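Local coordinates for stage II sporulation E family protein (Thermanaerovibrio acidaminovorans, PDB 3RNR) that is of unknown function but belongs to the PP2C-type protein phosphatase family and is therefore probably a phosphatase related to the sporulation protein SpoIIE, at residues 13-19 with 71-77; 45-50 with 87-91; 53-58 with 136-142; 94-99 with 159-165. One frame throughout, in Å; residues are numbered along the deposited sequence.

Contact 1: 13-19 with 71-77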
# COMPACT_ATOMS: atom_id res chain seq x y z
N CYS B 13 7.47 -0.58 1.74
CA CYS B 13 6.59 -1.24 2.70
C CYS B 13 6.47 -0.36 3.93
O CYS B 13 7.40 0.36 4.28
CB CYS B 13 7.14 -2.61 3.09
SG CYS B 13 8.86 -2.63 3.74
N VAL B 14 5.31 -0.40 4.57
CA VAL B 14 5.11 0.40 5.76
C VAL B 14 4.13 -0.31 6.70
O VAL B 14 3.21 -0.99 6.25
CB VAL B 14 4.62 1.84 5.39
CG1 VAL B 14 3.49 1.80 4.41
CG2 VAL B 14 4.22 2.62 6.66
N VAL B 15 4.37 -0.17 8.00
CA VAL B 15 3.40 -0.55 9.00
C VAL B 15 3.18 0.65 9.91
O VAL B 15 4.13 1.38 10.22
CB VAL B 15 3.86 -1.77 9.85
CG1 VAL B 15 3.89 -3.04 8.99
CG2 VAL B 15 5.25 -1.51 10.50
N VAL B 16 1.94 0.83 10.33
CA VAL B 16 1.57 1.94 11.22
C VAL B 16 0.60 1.43 12.27
O VAL B 16 -0.33 0.71 11.94
CB VAL B 16 0.85 3.06 10.44
CG1 VAL B 16 0.49 4.19 11.39
CG2 VAL B 16 1.73 3.61 9.31
N ASP B 17 0.80 1.79 13.54
CA ASP B 17 -0.22 1.49 14.55
C ASP B 17 -0.52 2.63 15.50
O ASP B 17 0.38 3.29 16.00
CB ASP B 17 0.13 0.22 15.32
CG ASP B 17 -0.64 -0.99 14.81
OD1 ASP B 17 -0.00 -1.94 14.31
OD2 ASP B 17 -1.87 -0.95 14.91
N GLY B 18 -1.81 2.87 15.74
CA GLY B 18 -2.18 3.93 16.66
C GLY B 18 -1.69 3.58 18.06
O GLY B 18 -1.51 2.40 18.37
N MSE B 19 -1.52 4.59 18.90
CA MSE B 19 -1.04 4.34 20.25
C MSE B 19 -2.31 4.09 21.04
O MSE B 19 -3.09 5.01 21.31
CB MSE B 19 -0.36 5.59 20.84
CG MSE B 19 0.89 6.09 20.11
SE MSE B 19 2.42 5.20 20.81
CE MSE B 19 2.65 6.19 22.48
N GLY B 71 -1.44 9.61 18.90
CA GLY B 71 -0.25 9.35 18.11
C GLY B 71 -0.20 7.97 17.52
O GLY B 71 -1.10 7.16 17.76
N ALA B 72 0.85 7.68 16.76
CA ALA B 72 1.02 6.37 16.17
C ALA B 72 2.50 6.04 16.15
O ALA B 72 3.33 6.93 16.29
CB ALA B 72 0.45 6.36 14.74
N THR B 73 2.83 4.77 15.97
CA THR B 73 4.23 4.36 15.77
C THR B 73 4.27 3.78 14.36
O THR B 73 3.22 3.40 13.83
CB THR B 73 4.67 3.29 16.77
OG1 THR B 73 3.77 2.17 16.69
CG2 THR B 73 4.62 3.84 18.19
N MSE B 74 5.43 3.77 13.74
CA MSE B 74 5.49 3.25 12.37
C MSE B 74 6.90 2.80 12.00
O MSE B 74 7.87 3.22 12.62
CB MSE B 74 5.01 4.32 11.39
CG MSE B 74 5.94 5.53 11.29
SE MSE B 74 5.28 6.87 10.06
CE MSE B 74 5.45 5.86 8.41
N ALA B 75 7.00 1.96 10.99
CA ALA B 75 8.29 1.63 10.40
C ALA B 75 8.08 1.57 8.90
O ALA B 75 7.05 1.10 8.43
CB ALA B 75 8.81 0.30 10.94
N VAL B 76 9.07 2.04 8.15
CA VAL B 76 8.93 2.13 6.70
C VAL B 76 10.27 1.82 6.02
O VAL B 76 11.34 2.14 6.55
CB VAL B 76 8.40 3.52 6.29
CG1 VAL B 76 9.17 4.62 6.99
CG2 VAL B 76 8.46 3.70 4.78
N ALA B 77 10.22 1.18 4.86
CA ALA B 77 11.44 0.91 4.12
C ALA B 77 11.15 0.98 2.63
O ALA B 77 10.00 0.84 2.20
CB ALA B 77 12.00 -0.45 4.52
O HOH W 1 -3.39 7.76 20.16
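Val16 and Met74, a selenomethionine, lie side by side and point the same way, with Val16 CG2 3.9 Å from Met74 CB. CG of Met74 is squeezed between its own backbone N and carbonyl carbon (chi1 67°); the chain then runs straight to SE and bends there (chi3 -67°), which lays CE against Val14 CG2 at 3.9 Å. The other branch of Val16, CG1, touches the methyl of Ala72. Val14 faces Val76, with Val14 CB 4.2 Å from Val76 CB. Val16, Met74 and Val76 of this face pack against helices 25-41 and 46-63. Beneath them, strands 13-18 and 72-77 run antiparallel, joined by paired backbone hydrogen bonds at Cys13 and Ala77, Val15 and Ala75, and Asp17 and Thr73; they are neighbours in one of the two sheets of the PP2C-type alpha-beta-beta-alpha sandwich. On the reverse face Val15 CG2 meets Ala75 CB at 4.0 Å and Cys13 SG meets Ala77 CB at 3.9 Å, next to strand 159-164 of the second sheet. Asp17 also points this way, but its carboxylate leaves the partner strand for Ser164 OG, Arg169 and a bound glycerol. It begins an Asp-Gly sequence whose aspartate in many PP2C relatives is a metal ligand. Past the strand end, Met19 crosses Thr73 at about a right angle, with SE 3.7 Å from CG2. Met19 N donates to Gly71 O at 2.8 Å, while a water joins Met19 O to Gly71 N.

Contact 2: 45-50 with 87-91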
# COMPACT_ATOMS: atom_id res chain seq x y z
N SER B 45 11.76 9.15 0.16
CA SER B 45 12.50 8.25 1.03
C SER B 45 11.66 7.89 2.26
O SER B 45 10.69 8.58 2.59
CB SER B 45 13.79 8.92 1.48
OG SER B 45 13.48 9.96 2.37
N PRO B 46 12.03 6.80 2.93
CA PRO B 46 11.35 6.45 4.19
C PRO B 46 11.39 7.60 5.20
O PRO B 46 10.40 7.84 5.88
CB PRO B 46 12.15 5.25 4.69
CG PRO B 46 12.59 4.56 3.38
CD PRO B 46 12.94 5.73 2.47
N LEU B 47 12.52 8.29 5.31
CA LEU B 47 12.60 9.43 6.23
C LEU B 47 11.61 10.55 5.87
O LEU B 47 10.95 11.11 6.74
CB LEU B 47 14.02 9.99 6.28
CG LEU B 47 14.23 11.25 7.12
CD1 LEU B 47 13.84 11.03 8.59
CD2 LEU B 47 15.70 11.69 7.03
N ASP B 48 11.55 10.91 4.59
CA ASP B 48 10.57 11.89 4.14
C ASP B 48 9.14 11.43 4.45
O ASP B 48 8.27 12.24 4.79
CB ASP B 48 10.69 12.14 2.64
CG ASP B 48 11.96 12.90 2.28
OD1 ASP B 48 12.47 13.66 3.13
OD2 ASP B 48 12.43 12.73 1.15
N ALA B 49 8.90 10.14 4.31
CA ALA B 49 7.57 9.60 4.59
C ALA B 49 7.24 9.75 6.08
O ALA B 49 6.13 10.13 6.44
CB ALA B 49 7.48 8.13 4.14
N VAL B 50 8.21 9.46 6.93
CA VAL B 50 8.04 9.67 8.37
C VAL B 50 7.78 11.15 8.69
O VAL B 50 6.88 11.47 9.45
CB VAL B 50 9.26 9.17 9.18
CG1 VAL B 50 9.24 9.75 10.61
CG2 VAL B 50 9.26 7.64 9.23
N GLU B 87 16.69 1.74 1.92
CA GLU B 87 16.64 2.73 3.00
C GLU B 87 15.47 2.40 3.92
O GLU B 87 14.52 1.73 3.51
CB GLU B 87 16.46 4.15 2.45
CG GLU B 87 17.64 4.63 1.60
CD GLU B 87 17.58 6.13 1.38
OE1 GLU B 87 16.62 6.61 0.73
OE2 GLU B 87 18.46 6.82 1.89
N TRP B 88 15.51 2.88 5.16
CA TRP B 88 14.43 2.60 6.10
C TRP B 88 14.36 3.67 7.17
O TRP B 88 15.31 4.44 7.37
CB TRP B 88 14.58 1.20 6.73
CG TRP B 88 15.91 1.01 7.42
CD1 TRP B 88 17.05 0.47 6.88
CD2 TRP B 88 16.25 1.37 8.77
NE1 TRP B 88 18.07 0.48 7.80
CE2 TRP B 88 17.60 1.04 8.97
CE3 TRP B 88 15.53 1.97 9.82
CZ2 TRP B 88 18.26 1.26 10.18
CZ3 TRP B 88 16.18 2.20 11.03
CH2 TRP B 88 17.54 1.84 11.20
N ALA B 89 13.21 3.74 7.85
CA ALA B 89 13.07 4.65 8.98
C ALA B 89 12.00 4.13 9.92
O ALA B 89 11.07 3.43 9.49
CB ALA B 89 12.75 6.06 8.51
N SER B 90 12.11 4.45 11.20
CA SER B 90 11.08 4.01 12.15
C SER B 90 10.99 4.95 13.33
O SER B 90 11.95 5.64 13.68
CB SER B 90 11.32 2.57 12.59
OG SER B 90 12.44 2.45 13.44
N VAL B 91 9.81 5.00 13.93
CA VAL B 91 9.59 5.82 15.11
C VAL B 91 8.74 5.04 16.08
O VAL B 91 7.64 4.57 15.73
CB VAL B 91 8.88 7.15 14.74
CG1 VAL B 91 8.57 7.95 16.00
CG2 VAL B 91 9.74 7.99 13.78
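Pro46 sets its ring down on the backbone of strand 87-91, with CG 3.4 Å from Glu87 O and CB over the link from Trp88 to Ala89. That is the close end of the contact. Pro46 CB also meets the methyl of Ala89 at 4.0 Å, and one helical turn on Val50 takes over. Its two branches divide the work: CG1, anti to the backbone N (chi1 164°), crosses to Val91 CG2 at 3.7 Å, while CG2 reaches Ala89 CB at 3.9 Å. The Ala89 methyl therefore sits beneath both Pro46 and Val50, in a wholly apolar seam with no hydrogen bond from segment to segment. The looser side is the partly exposed margin by Glu87 and Ser45. Glu87 crosses the proline ring at about a right angle, its CB 3.9 Å from Pro46 CD, and then extends along this margin, where OE1 merely comes within 3.7 Å of Ser45 CB. Ser45 spends its hydroxyl on its own helix: as N-cap, its OG accepts from Asp48 N at 3.1 Å in a nearly straight bond. Asp48 itself looks out to solvent. Helix 46-50 runs only 28° off the direction of the strand, the axes 7.2 Å apart at closest approach. This is helix-on-sheet packing, here one of the outer helical layers of the alpha-beta-beta-alpha sandwich of PP2C-type phosphatases.

Contact 3: 53-58 with 136-142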
# COMPACT_ATOMS: atom_id res chain seq x y z
N ALA B 53 4.25 12.02 7.66
CA ALA B 53 3.34 11.44 8.65
C ALA B 53 3.30 12.29 9.92
O ALA B 53 2.23 12.58 10.46
CB ALA B 53 3.76 9.99 8.99
N GLN B 54 4.48 12.70 10.39
CA GLN B 54 4.57 13.55 11.56
C GLN B 54 3.83 14.87 11.36
O GLN B 54 3.08 15.31 12.22
CB GLN B 54 6.04 13.83 11.92
CG GLN B 54 6.24 14.94 13.00
CD GLN B 54 5.72 14.55 14.39
OE1 GLN B 54 5.39 13.39 14.65
NE2 GLN B 54 5.63 15.53 15.28
N ALA B 55 4.05 15.51 10.21
CA ALA B 55 3.41 16.79 9.94
C ALA B 55 1.89 16.65 9.92
O ALA B 55 1.17 17.49 10.46
CB ALA B 55 3.94 17.41 8.64
N ALA B 56 1.41 15.56 9.31
CA ALA B 56 -0.03 15.33 9.19
C ALA B 56 -0.70 15.06 10.53
O ALA B 56 -1.77 15.60 10.81
CB ALA B 56 -0.33 14.19 8.21
N VAL B 57 -0.10 14.21 11.34
CA VAL B 57 -0.68 13.90 12.64
C VAL B 57 -0.61 15.12 13.56
O VAL B 57 -1.58 15.45 14.26
CB VAL B 57 -0.03 12.65 13.29
CG1 VAL B 57 -0.52 12.47 14.72
CG2 VAL B 57 -0.38 11.40 12.45
N HIS B 58 0.53 15.80 13.55
CA HIS B 58 0.74 16.99 14.39
C HIS B 58 -0.31 18.07 14.08
O HIS B 58 -0.90 18.67 14.99
CB HIS B 58 2.15 17.52 14.15
CG HIS B 58 2.60 18.55 15.15
ND1 HIS B 58 2.11 19.84 15.16
CD2 HIS B 58 3.53 18.49 16.14
CE1 HIS B 58 2.70 20.52 16.13
NE2 HIS B 58 3.57 19.73 16.73
N PHE B 136 7.12 9.16 18.99
CA PHE B 136 5.98 8.64 18.24
C PHE B 136 5.52 9.70 17.26
O PHE B 136 5.84 10.88 17.42
CB PHE B 136 4.82 8.21 19.18
CG PHE B 136 4.24 9.34 20.00
CD1 PHE B 136 3.19 10.12 19.52
CD2 PHE B 136 4.75 9.63 21.27
CE1 PHE B 136 2.65 11.17 20.28
CE2 PHE B 136 4.22 10.68 22.05
CZ PHE B 136 3.17 11.45 21.55
N ILE B 137 4.77 9.27 16.25
CA ILE B 137 4.26 10.19 15.24
C ILE B 137 3.12 10.95 15.89
O ILE B 137 2.13 10.34 16.33
CB ILE B 137 3.73 9.43 13.99
CG1 ILE B 137 4.80 8.49 13.43
CG2 ILE B 137 3.27 10.42 12.92
CD1 ILE B 137 6.08 9.23 12.97
N GLY B 138 3.24 12.27 15.92
CA GLY B 138 2.31 13.12 16.65
C GLY B 138 2.90 13.72 17.92
O GLY B 138 2.25 14.52 18.60
N ILE B 139 4.14 13.35 18.24
CA ILE B 139 4.77 13.92 19.43
C ILE B 139 4.99 15.42 19.20
O ILE B 139 5.17 15.86 18.07
CB ILE B 139 6.10 13.19 19.74
CG1 ILE B 139 6.61 13.55 21.14
CG2 ILE B 139 7.13 13.49 18.65
CD1 ILE B 139 7.80 12.69 21.60
N GLU B 140 4.97 16.22 20.26
CA GLU B 140 4.99 17.67 20.06
C GLU B 140 6.17 18.15 19.19
O GLU B 140 6.01 19.01 18.33
CB GLU B 140 4.97 18.41 21.41
CG GLU B 140 5.08 19.91 21.27
CD GLU B 140 5.09 20.62 22.61
OE1 GLU B 140 5.75 21.68 22.72
OE2 GLU B 140 4.43 20.12 23.55
N ASN B 141 7.35 17.61 19.44
CA ASN B 141 8.52 17.91 18.63
C ASN B 141 9.24 16.60 18.31
O ASN B 141 9.77 15.98 19.21
CB ASN B 141 9.45 18.83 19.44
CG ASN B 141 10.65 19.31 18.66
OD1 ASN B 141 10.64 19.33 17.43
ND2 ASN B 141 11.71 19.70 19.38
N LEU B 142 9.31 16.19 17.05
CA LEU B 142 9.84 14.85 16.79
C LEU B 142 11.33 15.02 16.56
O LEU B 142 11.75 15.60 15.57
CB LEU B 142 9.17 14.27 15.54
CG LEU B 142 9.72 12.96 15.00
CD1 LEU B 142 9.48 11.86 16.03
CD2 LEU B 142 9.11 12.57 13.62
O HOH W 2 8.09 17.65 14.82
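His58 turns the edge of its imidazole to the loop: Glu140 O lies near the ring plane, 3.0 Å from NE2, in a weak, bent hydrogen bond, and Ile139 O is close to the same edge by CD2. The second flat group is the Gln54 amide, which spends both its ends on loop backbone. OE1 accepts from Gly138 N at 2.7 Å, a nearly straight bond (176° at the hydrogen) although the donor is tilted from the plane of the amide carbonyl. NE2 donates to Ile139 O at 2.8 Å, this time within the amide plane, so the two bonds fix the rotation of the amide. A bend at chi2 (67°) swings the group round to face the turn. Leu142 slides past it in the opposite direction, with CB 3.6 Å from Gln54 CD, and a water held by Leu142 N takes a further weak bond from NE2. Within the loop, the Phe136 ring has Ile139 CB 3.8 Å above one face, over its centre. Phe136 to Ile139 form a type II beta turn with Gly138 at the third position, where its positive phi is the usual one. Val57 packs tightly there, CG1 only 3.5 Å from Gly138 CA, while the side chains of Val57 and Ile137 cross at about a right angle, their CG2 atoms 3.8 Å apart. The loop is thus clamped to the flank of helix 46-63, whose Ala53 and Val57 also touch helix 25-41; Ile137 extends the packing to Met74 of strand 72-80 and Val91 of strand 85-91, and its backbone bonds to Ala72.

Contact 4: 94-99 with 159-165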
# COMPACT_ATOMS: atom_id res chain seq x y z
N CYS B 94 7.84 0.00 16.47
CA CYS B 94 7.85 -0.82 15.25
C CYS B 94 9.29 -1.13 14.88
O CYS B 94 10.20 -0.40 15.25
CB CYS B 94 7.15 -0.11 14.11
SG CYS B 94 5.39 0.09 14.35
N ARG B 95 9.52 -2.23 14.16
CA ARG B 95 10.89 -2.69 13.94
C ARG B 95 11.20 -2.93 12.47
O ARG B 95 10.32 -3.29 11.69
CB ARG B 95 11.18 -3.95 14.77
CG ARG B 95 11.00 -3.73 16.28
CD ARG B 95 11.40 -4.94 17.11
NE ARG B 95 10.65 -6.17 16.84
CZ ARG B 95 9.40 -6.41 17.22
NH1 ARG B 95 8.70 -5.47 17.86
NH2 ARG B 95 8.84 -7.57 16.95
N VAL B 96 12.47 -2.74 12.11
CA VAL B 96 12.94 -3.00 10.76
C VAL B 96 14.00 -4.11 10.76
O VAL B 96 14.98 -4.03 11.50
CB VAL B 96 13.57 -1.74 10.13
CG1 VAL B 96 13.92 -2.01 8.64
CG2 VAL B 96 12.61 -0.54 10.27
N TYR B 97 13.80 -5.12 9.92
CA TYR B 97 14.74 -6.24 9.76
C TYR B 97 15.24 -6.36 8.33
O TYR B 97 14.47 -6.24 7.38
CB TYR B 97 14.07 -7.56 10.14
CG TYR B 97 13.70 -7.63 11.60
CD1 TYR B 97 14.58 -8.18 12.53
CD2 TYR B 97 12.50 -7.11 12.06
CE1 TYR B 97 14.26 -8.23 13.89
CE2 TYR B 97 12.17 -7.15 13.41
CZ TYR B 97 13.06 -7.70 14.32
OH TYR B 97 12.73 -7.74 15.66
N LEU B 98 16.54 -6.64 8.18
CA LEU B 98 17.10 -7.02 6.90
C LEU B 98 16.88 -8.51 6.65
O LEU B 98 17.16 -9.32 7.53
CB LEU B 98 18.61 -6.74 6.91
CG LEU B 98 19.37 -7.13 5.64
CD1 LEU B 98 18.95 -6.22 4.49
CD2 LEU B 98 20.89 -7.04 5.89
N PHE B 99 16.40 -8.88 5.47
CA PHE B 99 16.35 -10.30 5.13
C PHE B 99 17.49 -10.61 4.18
O PHE B 99 17.50 -10.19 3.02
CB PHE B 99 15.01 -10.70 4.50
CG PHE B 99 14.96 -12.16 4.10
CD1 PHE B 99 15.09 -13.16 5.06
CD2 PHE B 99 14.80 -12.53 2.77
CE1 PHE B 99 15.05 -14.50 4.69
CE2 PHE B 99 14.76 -13.87 2.40
CZ PHE B 99 14.89 -14.86 3.36
N GLY B 159 15.92 -8.69 1.03
CA GLY B 159 14.83 -7.76 1.22
C GLY B 159 14.76 -7.15 2.60
O GLY B 159 15.73 -7.17 3.36
N VAL B 160 13.59 -6.59 2.92
CA VAL B 160 13.39 -5.92 4.19
C VAL B 160 12.00 -6.27 4.72
O VAL B 160 11.04 -6.43 3.95
CB VAL B 160 13.56 -4.39 4.03
CG1 VAL B 160 12.58 -3.84 2.98
CG2 VAL B 160 13.39 -3.67 5.38
N LEU B 161 11.91 -6.38 6.04
CA LEU B 161 10.64 -6.65 6.71
C LEU B 161 10.42 -5.60 7.80
O LEU B 161 11.32 -5.33 8.59
CB LEU B 161 10.67 -8.05 7.33
CG LEU B 161 9.49 -8.43 8.23
CD1 LEU B 161 8.35 -8.89 7.38
CD2 LEU B 161 9.89 -9.52 9.21
N VAL B 162 9.23 -5.00 7.80
CA VAL B 162 8.83 -4.10 8.88
C VAL B 162 7.70 -4.74 9.70
O VAL B 162 6.82 -5.42 9.15
CB VAL B 162 8.47 -2.69 8.37
CG1 VAL B 162 9.72 -1.99 7.76
CG2 VAL B 162 7.34 -2.74 7.34
N VAL B 163 7.72 -4.50 11.01
CA VAL B 163 6.88 -5.22 11.96
C VAL B 163 6.26 -4.28 12.98
O VAL B 163 6.99 -3.46 13.55
CB VAL B 163 7.73 -6.18 12.80
CG1 VAL B 163 6.85 -7.07 13.65
CG2 VAL B 163 8.63 -7.00 11.92
N SER B 164 4.95 -4.37 13.18
CA SER B 164 4.29 -3.72 14.32
C SER B 164 3.57 -4.78 15.14
O SER B 164 2.66 -5.45 14.66
CB SER B 164 3.26 -2.71 13.82
OG SER B 164 2.49 -2.19 14.88
N ASP B 165 4.14 -5.08 16.30
CA ASP B 165 3.55 -5.93 17.33
C ASP B 165 3.10 -5.43 18.70
O ASP B 165 3.01 -6.25 19.61
CB ASP B 165 4.20 -7.33 17.36
CG ASP B 165 5.60 -7.29 17.83
OD1 ASP B 165 6.04 -6.18 18.22
OD2 ASP B 165 6.23 -8.36 17.83
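Asp165 OD2 is gripped by two donors, Arg95 NH2 at 2.9 Å and the backbone N of Gln201. The arginine nitrogen comes from above the carboxylate, 40° out of its plane, whereas NH1 reaches OD1 at 2.8 Å from the syn side. This makes an end-on, two-nitrogen salt bridge with the guanidinium and carboxylate planes 39° apart. A third bond leaves the guanidinium in its own plane: NE donates to Tyr97 OH at 2.9 Å, and NH2 has a further acceptor in Pro199 O. With so many partners the group is probably fixed in rotation. Tyr97 also touches Val163, with CE2 3.8 Å from CG2. The side chains of Arg95, Tyr97 and Val163 stand on one face of two antiparallel strands, 95-99 and 159-164, neighbours in the second sheet of the PP2C-type sandwich. The opposite face turns toward the other sheet and carries Val96, Val160 and Val162, with Leu98. Here the side chains of Val96 and Val160 cross at a slant, Val96 CG1 3.7 Å from Val160 CG2, and Val96 CG2 lies alongside Val162 CG1 at 4.1 Å. Val96 and Val160 touch strands 72-80 and 85-91, and Val162 touches Cys13 and Val15. Where strand 95-99 begins, Cys94 SG rests on Ser164 CB at 3.6 Å, while Ser164 OG is bonded to Asp17. At the other end Phe99 and Gly159 exchange two backbone bonds, Phe99 N to Gly159 O at 2.8 Å.

Overall arrangement
From the N terminus, contact 1 closes first, bringing 71-77 back beside 13-19 after helices 25-41 and 46-63. Contact 2 opens inside that loop, at the start of helix 46-63, and closes beyond it on strand 85-91, so the two cross. Contact 3 starts further along the same helix and ends in the loop 136-142, crossing contacts 1 and 2. Contact 4 opens only after contacts 1 and 2 have closed, and crosses contact 3 alone. Contacts 1 and 2 hold the first sheet and its helix together, contact 3 adds a loop beside them, and contact 4 belongs to the second sheet, packing Cys94 on Ala75 of contact 1 and Val96 on Trp88 of contact 2.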